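Poly-beta-1,6-N-acetyl-D-glucosamine N-deacetylase (Aggregatibacter actinomycetemcomitans, PDB 4U10) probably removes acetyl groups by hydrolysis from the N-acetylglucosamine units of the biofilm polysaccharide poly-beta-1,6-N-acetyl-D-glucosamine, this chain being the polysaccharide deacetylase part of a longer protein. Local coordinates at residues Asp2-Leu7 and Ala68-Phe73; Ala8-Val13 and Phe73-Ala78; Trp103-Val108 and Val125-Val130; His229-Gln234 and Asp242-Arg247. All coordinates share one frame; numbering follows the deposited sequence.

Contact 1 of 4, residues Asp2-Leu7 and Ala68-Phe73; sequences DRYGVL and AVVLSF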
loop_
_atom_site.group_PDB
_atom_site.type_symbol
_atom_site.label_atom_id
_atom_site.label_comp_id
_atom_site.label_asym_id
_atom_site.label_seq_id
_atom_site.Cartn_x
_atom_site.Cartn_y
_atom_site.Cartn_z
ATOM N N ASP A 2 -23.164 -3.223 -3.062
ATOM C CA ASP A 2 -22.096 -3.940 -3.752
ATOM C C ASP A 2 -20.824 -3.050 -4.010
ATOM O O ASP A 2 -19.908 -3.465 -4.707
ATOM C CB ASP A 2 -22.635 -4.512 -5.076
ATOM C CG ASP A 2 -23.206 -3.431 -5.986
ATOM O OD1 ASP A 2 -23.513 -2.347 -5.453
ATOM O OD2 ASP A 2 -23.343 -3.649 -7.215
ATOM N N ARG A 3 -20.780 -1.848 -3.457
ATOM C CA ARG A 3 -19.733 -0.885 -3.780
ATOM C C ARG A 3 -18.904 -0.671 -2.524
ATOM O O ARG A 3 -19.419 -0.784 -1.402
ATOM C CB ARG A 3 -20.313 0.472 -4.165
ATOM C CG ARG A 3 -21.607 0.438 -4.932
ATOM C CD ARG A 3 -21.419 0.005 -6.373
ATOM N NE ARG A 3 -22.236 0.808 -7.270
ATOM C CZ ARG A 3 -22.036 2.106 -7.480
ATOM N NH1 ARG A 3 -21.059 2.745 -6.854
ATOM N NH2 ARG A 3 -22.815 2.774 -8.314
ATOM N N TYR A 4 -17.644 -0.297 -2.714
ATOM C CA TYR A 4 -16.805 0.200 -1.626
ATOM C C TYR A 4 -15.755 1.197 -2.155
ATOM O O TYR A 4 -15.349 1.128 -3.356
ATOM C CB TYR A 4 -16.167 -0.973 -0.863
ATOM C CG TYR A 4 -15.138 -1.750 -1.653
ATOM C CD1 TYR A 4 -15.526 -2.807 -2.496
ATOM C CD2 TYR A 4 -13.805 -1.385 -1.612
ATOM C CE1 TYR A 4 -14.587 -3.503 -3.238
ATOM C CE2 TYR A 4 -12.852 -2.095 -2.312
ATOM C CZ TYR A 4 -13.245 -3.137 -3.135
ATOM O OH TYR A 4 -12.334 -3.826 -3.827
ATOM N N GLY A 5 -15.366 2.119 -1.261
ATOM C CA GLY A 5 -14.320 3.078 -1.512
ATOM C C GLY A 5 -13.059 2.672 -0.748
ATOM O O GLY A 5 -13.126 1.946 0.210
ATOM N N VAL A 6 -11.917 3.183 -1.169
ATOM C CA VAL A 6 -10.653 2.870 -0.537
ATOM C C VAL A 6 -9.848 4.131 -0.298
ATOM O O VAL A 6 -9.682 4.911 -1.217
ATOM C CB VAL A 6 -9.814 1.846 -1.351
ATOM C CG1 VAL A 6 -8.568 1.473 -0.543
ATOM C CG2 VAL A 6 -10.607 0.571 -1.661
ATOM N N LEU A 7 -9.312 4.326 0.906
ATOM C CA LEU A 7 -8.410 5.451 1.152
ATOM C C LEU A 7 -6.951 5.010 1.224
ATOM O O LEU A 7 -6.624 4.013 1.874
ATOM C CB LEU A 7 -8.753 6.186 2.411
ATOM C CG LEU A 7 -10.224 6.647 2.679
ATOM C CD1 LEU A 7 -10.323 7.509 3.954
ATOM C CD2 LEU A 7 -10.759 7.389 1.458
ATOM N N ALA A 68 -19.512 1.172 2.542
ATOM C CA ALA A 68 -18.317 0.419 2.978
ATOM C C ALA A 68 -17.066 1.171 2.526
ATOM O O ALA A 68 -17.039 1.760 1.451
ATOM C CB ALA A 68 -18.341 -0.997 2.398
ATOM N N VAL A 69 -16.033 1.166 3.361
ATOM C CA VAL A 69 -14.796 1.842 3.061
ATOM C C VAL A 69 -13.666 0.974 3.610
ATOM O O VAL A 69 -13.776 0.415 4.698
ATOM C CB VAL A 69 -14.744 3.192 3.789
ATOM C CG1 VAL A 69 -13.376 3.833 3.630
ATOM C CG2 VAL A 69 -15.867 4.092 3.288
ATOM N N VAL A 70 -12.583 0.865 2.845
ATOM C CA VAL A 70 -11.374 0.153 3.249
ATOM C C VAL A 70 -10.269 1.211 3.479
ATOM O O VAL A 70 -10.079 2.151 2.675
ATOM C CB VAL A 70 -10.898 -0.863 2.194
ATOM C CG1 VAL A 70 -9.590 -1.603 2.629
ATOM C CG2 VAL A 70 -11.948 -1.919 1.947
ATOM N N LEU A 71 -9.495 1.026 4.534
ATOM C CA LEU A 71 -8.364 1.909 4.833
ATOM C C LEU A 71 -7.084 1.189 4.447
ATOM O O LEU A 71 -6.962 0.057 4.779
ATOM C CB LEU A 71 -8.290 2.178 6.341
ATOM C CG LEU A 71 -9.482 2.846 7.003
ATOM C CD1 LEU A 71 -9.280 2.990 8.516
ATOM C CD2 LEU A 71 -9.791 4.182 6.379
ATOM N N SER A 72 -6.113 1.877 3.813
ATOM C CA SER A 72 -4.870 1.269 3.354
ATOM C C SER A 72 -3.640 2.152 3.643
ATOM O O SER A 72 -3.734 3.386 3.546
ATOM C CB SER A 72 -4.948 0.898 1.874
ATOM O OG SER A 72 -5.121 2.017 1.007
ATOM N N PHE A 73 -2.532 1.509 4.068
ATOM C CA PHE A 73 -1.340 2.223 4.477
ATOM C C PHE A 73 -0.168 1.597 3.765
ATOM O O PHE A 73 -0.018 0.362 3.749
ATOM C CB PHE A 73 -1.119 2.186 5.979
ATOM C CG PHE A 73 -2.235 2.808 6.756
ATOM C CD1 PHE A 73 -3.382 2.068 7.084
ATOM C CD2 PHE A 73 -2.147 4.125 7.198
ATOM C CE1 PHE A 73 -4.432 2.687 7.766
ATOM C CE2 PHE A 73 -3.177 4.713 7.880
ATOM C CZ PHE A 73 -4.332 4.000 8.148
#
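The carbonyl oxygen of L7 is gripped twice by S72: its backbone N donates from 2.9 Å to L7 O, nearly along the C=O axis, and S72 OG closes to 2.6 Å from L7 O, standing above the carbonyl plane. A chi1 of 63° sets OG between the backbone N and carbonyl carbon of S72 and brings it back over the neighbouring strand. Three more backbone bonds continue the parallel pairing: G5 N to A68 O, V70 N to G5 O and L7 N to V70 O. On one face of the sheet, V6 and V70 run side by side, V6 CG2 lying 4.1 Å from V70 CB, while Y4 lays CD2 4.0 Å from V70 CG2 and its CB meets the A68 methyl at 3.9 Å. On the other face, L7 and L71 point the same way and touch through CD1 of L7 and CD2 of L71, 4.2 Å apart. Outside the pair, helix 51-58 covers Y4 and V70 through I54, and helix 79-91 reaches L71 through L88. These are neighbouring parallel strands in the core of the deacetylase domain, running toward the zinc site. S72 OG also bonds NH1 of R247, the arginine that pairs with the zinc ligand D74; the serine hydroxyl thus couples backbone pairing to the second shell of the metal, probably helping to fix the guanidinium.

Contact 2 of 4, residues Ala8-Val13 and Phe73-Ala78; sequences AYHSVV and FDDGYA. With ZN (zinc ion), chain D; ZN (zinc ion), chain C.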
loop_
_atom_site.group_PDB
_atom_site.type_symbol
_atom_site.label_atom_id
_atom_site.label_comp_id
_atom_site.label_asym_id
_atom_site.label_seq_id
_atom_site.Cartn_x
_atom_site.Cartn_y
_atom_site.Cartn_z
ATOM N N ALA A 8 -6.059 5.743 0.563
ATOM C CA ALA A 8 -4.618 5.374 0.578
ATOM C C ALA A 8 -3.778 6.352 1.394
ATOM O O ALA A 8 -3.561 7.502 0.972
ATOM C CB ALA A 8 -4.081 5.297 -0.864
ATOM N N TYR A 9 -3.209 5.883 2.494
ATOM C CA TYR A 9 -2.388 6.664 3.388
ATOM C C TYR A 9 -0.945 6.173 3.308
ATOM O O TYR A 9 -0.717 5.099 2.815
ATOM C CB TYR A 9 -2.808 6.484 4.854
ATOM C CG TYR A 9 -4.145 7.143 5.215
ATOM C CD1 TYR A 9 -4.210 8.462 5.656
ATOM C CD2 TYR A 9 -5.329 6.408 5.165
ATOM C CE1 TYR A 9 -5.455 9.041 5.956
ATOM C CE2 TYR A 9 -6.568 6.970 5.512
ATOM C CZ TYR A 9 -6.642 8.246 5.881
ATOM O OH TYR A 9 -7.906 8.782 6.179
ATOM N N HIS A 10 0.009 6.981 3.765
ATOM C CA HIS A 10 1.416 6.567 3.861
ATOM C C HIS A 10 1.841 6.746 5.309
ATOM O O HIS A 10 1.291 6.049 6.214
ATOM C CB HIS A 10 2.249 7.351 2.832
ATOM C CG HIS A 10 1.900 6.972 1.437
ATOM N ND1 HIS A 10 0.773 7.448 0.805
ATOM C CD2 HIS A 10 2.446 6.069 0.603
ATOM C CE1 HIS A 10 0.655 6.891 -0.379
ATOM N NE2 HIS A 10 1.667 6.055 -0.535
ATOM N N SER A 11 2.767 7.649 5.571
ATOM C CA SER A 11 3.162 7.853 6.950
ATOM C C SER A 11 2.222 8.827 7.649
ATOM O O SER A 11 1.651 9.745 7.010
ATOM C CB SER A 11 4.590 8.317 7.060
ATOM O OG SER A 11 5.031 8.060 8.321
ATOM N N VAL A 12 2.120 8.622 8.965
ATOM C CA VAL A 12 1.305 9.400 9.909
ATOM C C VAL A 12 2.165 9.635 11.171
ATOM O O VAL A 12 2.697 8.716 11.758
ATOM C CB VAL A 12 -0.037 8.751 10.284
ATOM C CG1 VAL A 12 -0.848 9.680 11.203
ATOM C CG2 VAL A 12 -0.891 8.470 9.057
ATOM N N VAL A 13 2.353 10.902 11.529
ATOM C CA VAL A 13 3.232 11.293 12.602
ATOM C C VAL A 13 2.409 12.135 13.607
ATOM O O VAL A 13 1.399 12.780 13.230
ATOM C CB VAL A 13 4.462 12.084 12.083
ATOM C CG1 VAL A 13 5.332 11.198 11.250
ATOM C CG2 VAL A 13 4.072 13.305 11.288
ATOM N N PHE A 73 -2.532 1.509 4.068
ATOM C CA PHE A 73 -1.340 2.223 4.477
ATOM C C PHE A 73 -0.168 1.597 3.765
ATOM O O PHE A 73 -0.018 0.362 3.749
ATOM C CB PHE A 73 -1.119 2.186 5.979
ATOM C CG PHE A 73 -2.235 2.808 6.756
ATOM C CD1 PHE A 73 -3.382 2.068 7.084
ATOM C CD2 PHE A 73 -2.147 4.125 7.198
ATOM C CE1 PHE A 73 -4.432 2.687 7.766
ATOM C CE2 PHE A 73 -3.177 4.713 7.880
ATOM C CZ PHE A 73 -4.332 4.000 8.148
ATOM N N ASP A 74 0.553 2.440 3.033
ATOM C CA ASP A 74 1.658 1.989 2.179
ATOM C C ASP A 74 3.049 2.286 2.756
ATOM O O ASP A 74 3.280 3.373 3.292
ATOM C CB ASP A 74 1.666 2.669 0.814
ATOM C CG ASP A 74 0.471 2.346 -0.074
ATOM O OD1 ASP A 74 -0.385 1.501 0.260
ATOM O OD2 ASP A 74 0.462 2.941 -1.202
ATOM N N ASP A 75 3.942 1.285 2.578
ATOM C CA ASP A 75 5.397 1.365 2.463
ATOM C C ASP A 75 6.170 0.619 3.538
ATOM O O ASP A 75 7.261 0.180 3.268
ATOM C CB ASP A 75 5.955 2.793 2.397
ATOM C CG ASP A 75 5.686 3.449 1.113
ATOM O OD1 ASP A 75 4.920 2.943 0.282
ATOM O OD2 ASP A 75 6.300 4.507 0.911
ATOM N N GLY A 76 5.578 0.421 4.706
ATOM C CA GLY A 76 6.282 -0.219 5.822
ATOM C C GLY A 76 6.868 0.718 6.822
ATOM O O GLY A 76 7.699 0.281 7.619
ATOM N N TYR A 77 6.456 1.991 6.830
ATOM C CA TYR A 77 7.020 2.936 7.879
ATOM C C TYR A 77 6.720 2.491 9.287
ATOM O O TYR A 77 5.605 2.063 9.550
ATOM C CB TYR A 77 6.542 4.373 7.700
ATOM C CG TYR A 77 6.856 5.000 6.362
ATOM C CD1 TYR A 77 8.172 5.221 5.929
ATOM C CD2 TYR A 77 5.828 5.350 5.506
ATOM C CE1 TYR A 77 8.412 5.804 4.679
ATOM C CE2 TYR A 77 6.076 5.911 4.319
ATOM C CZ TYR A 77 7.365 6.139 3.895
ATOM O OH TYR A 77 7.508 6.748 2.638
ATOM N N ALA A 78 7.718 2.623 10.195
ATOM C CA ALA A 78 7.569 2.321 11.596
ATOM C C ALA A 78 6.332 3.040 12.211
ATOM O O ALA A 78 5.710 2.550 13.145
ATOM C CB ALA A 78 8.854 2.640 12.374
HETATM ZN ZN ZN D . 1.688 4.451 -1.974
HETATM ZN ZN ZN C . 4.826 3.070 -1.611
HETATM O O HOH W 1 3.526 3.983 -2.611
#
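H10 NE2 and D74 OD2 bind the same zinc ion, each at 2.1 Å, with the imidazole and carboxylate planes turned 86° apart. D75 OD1 binds a second zinc ion at 1.9 Å, and one water joins both metals, lying in the plane of the H10 ring at its edge. H144 and H149 complete the second site, giving the Asp-His-His triad known from this deacetylase family. Among backbone atoms, D74 N donates to Y9 O at 3.0 Å, a bond that continues the parallel pairing as far as the ligand D74. In the aromatic layer, the Y9 and F73 rings have planes 17° apart but are strongly offset, centroids 5.2 Å from each other, and Y9 CB presses on F73 CD2 at 3.4 Å. S11 CB packs obliquely against the Y77 ring, 3.6 Å from CD2. Around this, Y9 OH bonds H37 of helix 31-42, R247 forms a salt bridge to D74 OD1, and helix 79-91 covers F73 through M80 and I84.

Contact 3 of 4, residues Trp103-Val108 and Val125-Val130; sequences WLDTPV and VTWDQV. Unlike the reference sequence in segment 125-130: D128 (reference Glu).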
loop_
_atom_site.group_PDB
_atom_site.type_symbol
_atom_site.label_atom_id
_atom_site.label_comp_id
_atom_site.label_asym_id
_atom_site.label_seq_id
_atom_site.Cartn_x
_atom_site.Cartn_y
_atom_site.Cartn_z
ATOM N N TRP A 103 12.782 -4.149 2.317
ATOM C CA TRP A 103 13.083 -3.175 3.363
ATOM C C TRP A 103 12.966 -3.888 4.725
ATOM O O TRP A 103 13.902 -3.886 5.528
ATOM C CB TRP A 103 12.181 -1.921 3.257
ATOM C CG TRP A 103 12.392 -1.153 2.054
ATOM C CD1 TRP A 103 13.426 -1.334 1.114
ATOM C CD2 TRP A 103 11.619 -0.046 1.588
ATOM N NE1 TRP A 103 13.293 -0.405 0.120
ATOM C CE2 TRP A 103 12.195 0.388 0.383
ATOM C CE3 TRP A 103 10.457 0.604 2.062
ATOM C CZ2 TRP A 103 11.687 1.454 -0.333
ATOM C CZ3 TRP A 103 9.943 1.663 1.337
ATOM C CH2 TRP A 103 10.560 2.090 0.179
ATOM N N LEU A 104 11.867 -4.586 4.946
ATOM C CA LEU A 104 11.691 -5.341 6.176
ATOM C C LEU A 104 12.742 -6.442 6.349
ATOM O O LEU A 104 13.148 -6.756 7.458
ATOM C CB LEU A 104 10.306 -5.927 6.263
ATOM C CG LEU A 104 9.252 -4.891 6.752
ATOM C CD1 LEU A 104 9.313 -3.537 6.057
ATOM C CD2 LEU A 104 7.881 -5.480 6.628
ATOM N N ASP A 105 13.143 -7.055 5.237
ATOM C CA ASP A 105 14.137 -8.133 5.246
ATOM C C ASP A 105 15.592 -7.676 5.432
ATOM O O ASP A 105 16.487 -8.498 5.549
ATOM C CB ASP A 105 14.053 -8.935 3.943
ATOM C CG ASP A 105 12.965 -9.977 3.942
ATOM O OD1 ASP A 105 12.379 -10.271 4.975
ATOM O OD2 ASP A 105 12.668 -10.505 2.843
ATOM N N THR A 106 15.832 -6.374 5.401
ATOM C CA THR A 106 17.130 -5.814 5.660
ATOM C C THR A 106 17.488 -6.081 7.139
ATOM O O THR A 106 16.721 -5.797 8.031
ATOM C CB THR A 106 17.146 -4.292 5.298
ATOM O OG1 THR A 106 16.751 -4.115 3.925
ATOM C CG2 THR A 106 18.521 -3.679 5.495
ATOM N N PRO A 107 18.627 -6.705 7.386
ATOM C CA PRO A 107 19.082 -6.931 8.741
ATOM C C PRO A 107 19.187 -5.632 9.545
ATOM O O PRO A 107 19.484 -4.594 8.983
ATOM C CB PRO A 107 20.495 -7.543 8.529
ATOM C CG PRO A 107 20.452 -8.133 7.145
ATOM C CD PRO A 107 19.607 -7.165 6.366
ATOM N N VAL A 108 18.983 -5.687 10.857
ATOM C CA VAL A 108 18.974 -4.443 11.680
ATOM C C VAL A 108 20.284 -3.627 11.644
ATOM O O VAL A 108 20.277 -2.452 11.955
ATOM C CB VAL A 108 18.605 -4.695 13.163
ATOM C CG1 VAL A 108 17.128 -5.064 13.297
ATOM C CG2 VAL A 108 19.511 -5.733 13.783
ATOM N N VAL A 125 9.088 -0.815 9.915
ATOM C CA VAL A 125 8.688 -1.852 10.871
ATOM C C VAL A 125 9.637 -3.074 10.872
ATOM O O VAL A 125 10.347 -3.294 9.919
ATOM C CB VAL A 125 7.224 -2.356 10.673
ATOM C CG1 VAL A 125 6.182 -1.274 10.982
ATOM C CG2 VAL A 125 6.998 -2.953 9.301
ATOM N N THR A 126 9.600 -3.844 11.948
ATOM C CA THR A 126 10.183 -5.197 12.016
ATOM C C THR A 126 9.062 -6.216 11.759
ATOM O O THR A 126 7.903 -5.922 11.938
ATOM C CB THR A 126 10.821 -5.453 13.404
ATOM O OG1 THR A 126 9.825 -5.506 14.429
ATOM C CG2 THR A 126 11.811 -4.380 13.801
ATOM N N TRP A 127 9.407 -7.420 11.382
ATOM C CA TRP A 127 8.411 -8.458 11.165
ATOM C C TRP A 127 7.601 -8.887 12.399
ATOM O O TRP A 127 6.448 -9.310 12.253
ATOM C CB TRP A 127 9.072 -9.682 10.554
ATOM C CG TRP A 127 9.465 -9.552 9.096
ATOM C CD1 TRP A 127 10.728 -9.590 8.584
ATOM C CD2 TRP A 127 8.592 -9.395 7.991
ATOM N NE1 TRP A 127 10.694 -9.513 7.242
ATOM C CE2 TRP A 127 9.401 -9.352 6.831
ATOM C CE3 TRP A 127 7.203 -9.228 7.863
ATOM C CZ2 TRP A 127 8.870 -9.195 5.540
ATOM C CZ3 TRP A 127 6.656 -9.077 6.585
ATOM C CH2 TRP A 127 7.497 -9.069 5.426
ATOM N N ASP A 128 8.227 -8.804 13.591
ATOM C CA ASP A 128 7.552 -9.030 14.875
ATOM C C ASP A 128 6.389 -8.072 14.964
ATOM O O ASP A 128 5.304 -8.471 15.251
ATOM C CB ASP A 128 8.464 -8.779 16.108
ATOM C CG ASP A 128 9.735 -9.691 16.129
ATOM O OD1 ASP A 128 9.657 -10.937 15.845
ATOM O OD2 ASP A 128 10.844 -9.149 16.420
ATOM N N GLN A 129 6.630 -6.804 14.676
ATOM C CA GLN A 129 5.548 -5.807 14.681
ATOM C C GLN A 129 4.433 -6.104 13.709
ATOM O O GLN A 129 3.257 -5.880 14.004
ATOM C CB GLN A 129 6.186 -4.468 14.415
ATOM C CG GLN A 129 6.946 -3.930 15.567
ATOM C CD GLN A 129 7.821 -2.734 15.217
ATOM O OE1 GLN A 129 8.124 -2.485 14.080
ATOM N NE2 GLN A 129 8.183 -1.965 16.215
ATOM N N VAL A 130 4.779 -6.646 12.539
ATOM C CA VAL A 130 3.801 -6.988 11.521
ATOM C C VAL A 130 2.954 -8.170 11.964
ATOM O O VAL A 130 1.691 -8.155 11.757
ATOM C CB VAL A 130 4.475 -7.360 10.201
ATOM C CG1 VAL A 130 3.445 -7.782 9.152
ATOM C CG2 VAL A 130 5.357 -6.227 9.701
#
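L104 lies across one face of the W127 indole and gives up the most surface here. Its CD2 methyl stands 3.7 Å from the centroid of the W127 six-membered ring and only 10° off the ring normal, a CH-pi contact squarely over the face, while L104 CB sits nearer the rim, 3.6 Å from W127 CE2. The two side chains cross at about a right angle. On the side away from the indole the same CD2 meets V125 CG2 at 3.8 Å, and it also touches V130 CG2 at 4.0 Å, wedging the leucine between the start of helix 127-135 and the residues leading into it. That start is a capping box: T126 N donates to Q129 OE1 at 2.9 Å, and T126 OG1 weakly accepts from Q129 N, closing the first turn from which W127 projects. With chi1 at -74° the indole leaves the backbone beside its N, and its pyrrole edge comes to D105. There W127 NE1 donates to D105 OD1 at 2.9 Å, approaching the oxygen almost head-on, with the carboxylate plane 50° from that of the ring. The other oxygen, D105 OD2, bonds S194 of helix 177-199, which probably limits the rotation of the carboxylate. W127 itself rests on S194, I195 and Q198 of that long helix. V125, beside L104, packs on F97 of strand 95-99 and Y81 of helix 79-91.

Contact 4 of 4, residues His229-Gln234 and Asp242-Arg247; sequences HFALGQ and DRYVGR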
loop_
_atom_site.group_PDB
_atom_site.type_symbol
_atom_site.label_atom_id
_atom_site.label_comp_id
_atom_site.label_asym_id
_atom_site.label_seq_id
_atom_site.Cartn_x
_atom_site.Cartn_y
_atom_site.Cartn_z
ATOM N N HIS A 229 -5.512 -5.832 -7.110
ATOM C CA HIS A 229 -4.452 -4.841 -7.074
ATOM C C HIS A 229 -4.983 -3.455 -6.743
ATOM O O HIS A 229 -6.023 -3.007 -7.251
ATOM C CB HIS A 229 -3.602 -4.933 -8.370
ATOM C CG HIS A 229 -4.356 -4.685 -9.631
ATOM N ND1 HIS A 229 -4.434 -3.446 -10.219
ATOM C CD2 HIS A 229 -5.030 -5.531 -10.443
ATOM C CE1 HIS A 229 -5.126 -3.528 -11.340
ATOM N NE2 HIS A 229 -5.527 -4.777 -11.477
ATOM N N PHE A 230 -4.249 -2.735 -5.911
ATOM C CA PHE A 230 -4.639 -1.395 -5.473
ATOM C C PHE A 230 -3.852 -0.332 -6.262
ATOM O O PHE A 230 -2.631 -0.204 -6.099
ATOM C CB PHE A 230 -4.314 -1.217 -3.985
ATOM C CG PHE A 230 -5.285 -1.885 -2.995
ATOM C CD1 PHE A 230 -6.207 -2.847 -3.354
ATOM C CD2 PHE A 230 -5.183 -1.553 -1.622
ATOM C CE1 PHE A 230 -7.034 -3.448 -2.352
ATOM C CE2 PHE A 230 -6.008 -2.106 -0.688
ATOM C CZ PHE A 230 -6.920 -3.038 -1.061
ATOM N N ALA A 231 -4.576 0.495 -7.025
ATOM C CA ALA A 231 -4.009 1.677 -7.715
ATOM C C ALA A 231 -4.352 2.982 -6.947
ATOM O O ALA A 231 -4.587 2.952 -5.742
ATOM C CB ALA A 231 -4.495 1.685 -9.181
ATOM N N LEU A 232 -4.318 4.150 -7.581
ATOM C CA LEU A 232 -4.792 5.344 -6.924
ATOM C C LEU A 232 -6.097 5.762 -7.617
ATOM O O LEU A 232 -6.953 4.897 -7.910
ATOM C CB LEU A 232 -3.706 6.423 -6.903
ATOM C CG LEU A 232 -2.527 6.112 -5.978
ATOM C CD1 LEU A 232 -1.441 7.187 -6.055
ATOM C CD2 LEU A 232 -3.078 6.037 -4.574
ATOM N N GLY A 233 -6.229 7.060 -7.896
ATOM C CA GLY A 233 -7.502 7.688 -8.282
ATOM C C GLY A 233 -7.913 7.551 -9.744
ATOM O O GLY A 233 -8.831 8.222 -10.189
ATOM N N GLN A 234 -7.245 6.671 -10.467
ATOM C CA GLN A 234 -7.606 6.318 -11.835
ATOM C C GLN A 234 -8.898 5.449 -11.974
ATOM O O GLN A 234 -9.257 4.983 -13.086
ATOM C CB GLN A 234 -6.378 5.651 -12.503
ATOM C CG GLN A 234 -5.616 4.553 -11.729
ATOM C CD GLN A 234 -4.330 5.034 -11.043
ATOM O OE1 GLN A 234 -4.394 5.733 -10.041
ATOM N NE2 GLN A 234 -3.167 4.645 -11.574
ATOM N N ASP A 242 -14.358 -6.892 -8.086
ATOM C CA ASP A 242 -13.370 -6.182 -8.938
ATOM C C ASP A 242 -11.954 -6.596 -8.577
ATOM O O ASP A 242 -11.643 -6.756 -7.398
ATOM C CB ASP A 242 -13.497 -4.669 -8.798
ATOM C CG ASP A 242 -14.722 -4.120 -9.527
ATOM O OD1 ASP A 242 -15.416 -4.913 -10.203
ATOM O OD2 ASP A 242 -14.982 -2.919 -9.412
ATOM N N ARG A 243 -11.140 -6.817 -9.603
ATOM C CA ARG A 243 -9.713 -7.054 -9.480
ATOM C C ARG A 243 -8.949 -5.735 -9.321
ATOM O O ARG A 243 -8.076 -5.601 -8.456
ATOM C CB ARG A 243 -9.215 -7.772 -10.733
ATOM C CG ARG A 243 -9.807 -9.166 -10.931
ATOM C CD ARG A 243 -9.699 -9.578 -12.426
ATOM N NE ARG A 243 -9.666 -11.032 -12.663
ATOM C CZ ARG A 243 -10.652 -11.896 -12.391
ATOM N NH1 ARG A 243 -11.818 -11.510 -11.843
ATOM N NH2 ARG A 243 -10.455 -13.182 -12.667
ATOM N N TYR A 244 -9.313 -4.758 -10.148
ATOM C CA TYR A 244 -8.681 -3.405 -10.184
ATOM C C TYR A 244 -9.353 -2.512 -9.154
ATOM O O TYR A 244 -10.522 -2.156 -9.319
ATOM C CB TYR A 244 -8.865 -2.822 -11.599
ATOM C CG TYR A 244 -8.417 -1.396 -11.901
ATOM C CD1 TYR A 244 -7.611 -0.643 -11.030
ATOM C CD2 TYR A 244 -8.773 -0.820 -13.099
ATOM C CE1 TYR A 244 -7.235 0.652 -11.361
ATOM C CE2 TYR A 244 -8.386 0.455 -13.450
ATOM C CZ TYR A 244 -7.619 1.189 -12.589
ATOM O OH TYR A 244 -7.259 2.455 -13.009
ATOM N N VAL A 245 -8.635 -2.151 -8.102
ATOM C CA VAL A 245 -9.240 -1.404 -7.005
ATOM C C VAL A 245 -8.647 -0.008 -7.005
ATOM O O VAL A 245 -7.452 0.120 -6.987
ATOM C CB VAL A 245 -8.891 -2.073 -5.694
ATOM C CG1 VAL A 245 -9.401 -1.204 -4.540
ATOM C CG2 VAL A 245 -9.467 -3.474 -5.650
ATOM N N GLY A 246 -9.453 1.031 -7.120
ATOM C CA GLY A 246 -8.982 2.410 -6.997
ATOM C C GLY A 246 -9.021 2.957 -5.598
ATOM O O GLY A 246 -9.789 2.506 -4.731
ATOM N N ARG A 247 -8.187 3.953 -5.359
ATOM C CA ARG A 247 -8.039 4.519 -4.060
ATOM C C ARG A 247 -7.921 6.030 -4.150
ATOM O O ARG A 247 -7.421 6.592 -5.155
ATOM C CB ARG A 247 -6.779 3.921 -3.378
ATOM C CG ARG A 247 -6.710 2.383 -3.274
ATOM C CD ARG A 247 -5.566 1.985 -2.334
ATOM N NE ARG A 247 -4.256 2.378 -2.916
ATOM C CZ ARG A 247 -3.093 2.370 -2.269
ATOM N NH1 ARG A 247 -3.023 2.018 -0.993
ATOM N NH2 ARG A 247 -1.973 2.763 -2.877
HETATM O O HOH W 2 -1.137 2.056 -5.686
#
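H229 and Y244 hold their ring planes only 11° apart, yet the rings are displaced so that little of one covers the other; Y244 CA lies over the imidazole, 3.9 Å from its centroid in a CH-pi contact, and R243 O is also over a face. Extending past H229, the tyrosine presents its ring edge to the A231 methyl, 3.7 Å from CE1, and is crossed by Q234, whose amide plane stands nearly perpendicular to the ring. F230 and V245 run side by side on the opposite face, F230 CD1 meeting V245 CB at 3.6 Å. Three backbone bonds, H229 N to R243 O, V245 N to H229 O and A231 N to V245 O, join the middle strand, 228-230, to the edge strand 244-245 of a three-stranded parallel sheet whose other edge is 205-207. R247 crosses F230 at about a right angle, with F230 CB over one face of its guanidinium and F230 CD2 3.6 Å from R247 CD. Bent at chi3 (-65°), the arginine turns NE onto A231 O at 2.9 Å, the oxygen lying in the guanidinium plane. A water bound to F230 O reaches NH2 of R247 weakly, and NH2 also forms a salt bridge with OD2 of the zinc ligand D74.

In the fold
From the N terminus, strand 3-13 pairs with strand 68-75, each pairing returning the chain across some sixty residues. Contacts 1 and 2 cross, since their segments alternate along the chain; they share F73 and follow one another along the same two strands, from the N-terminal end of the strands to the zinc site. Contact 3 comes next in series, closing a short excursion between helices 101-104 and 127-135; it joins contact 2 through V125 N, which meets G76 O at 2.9 Å. Contact 4 closes the last, shortest loop and ties the three-strand sheet back to strand 3-13, touching contacts 1 and 2 through R247. Contacts 3 and 4 lie on opposite sides of the chain's centre, their own centres about 27 Å apart.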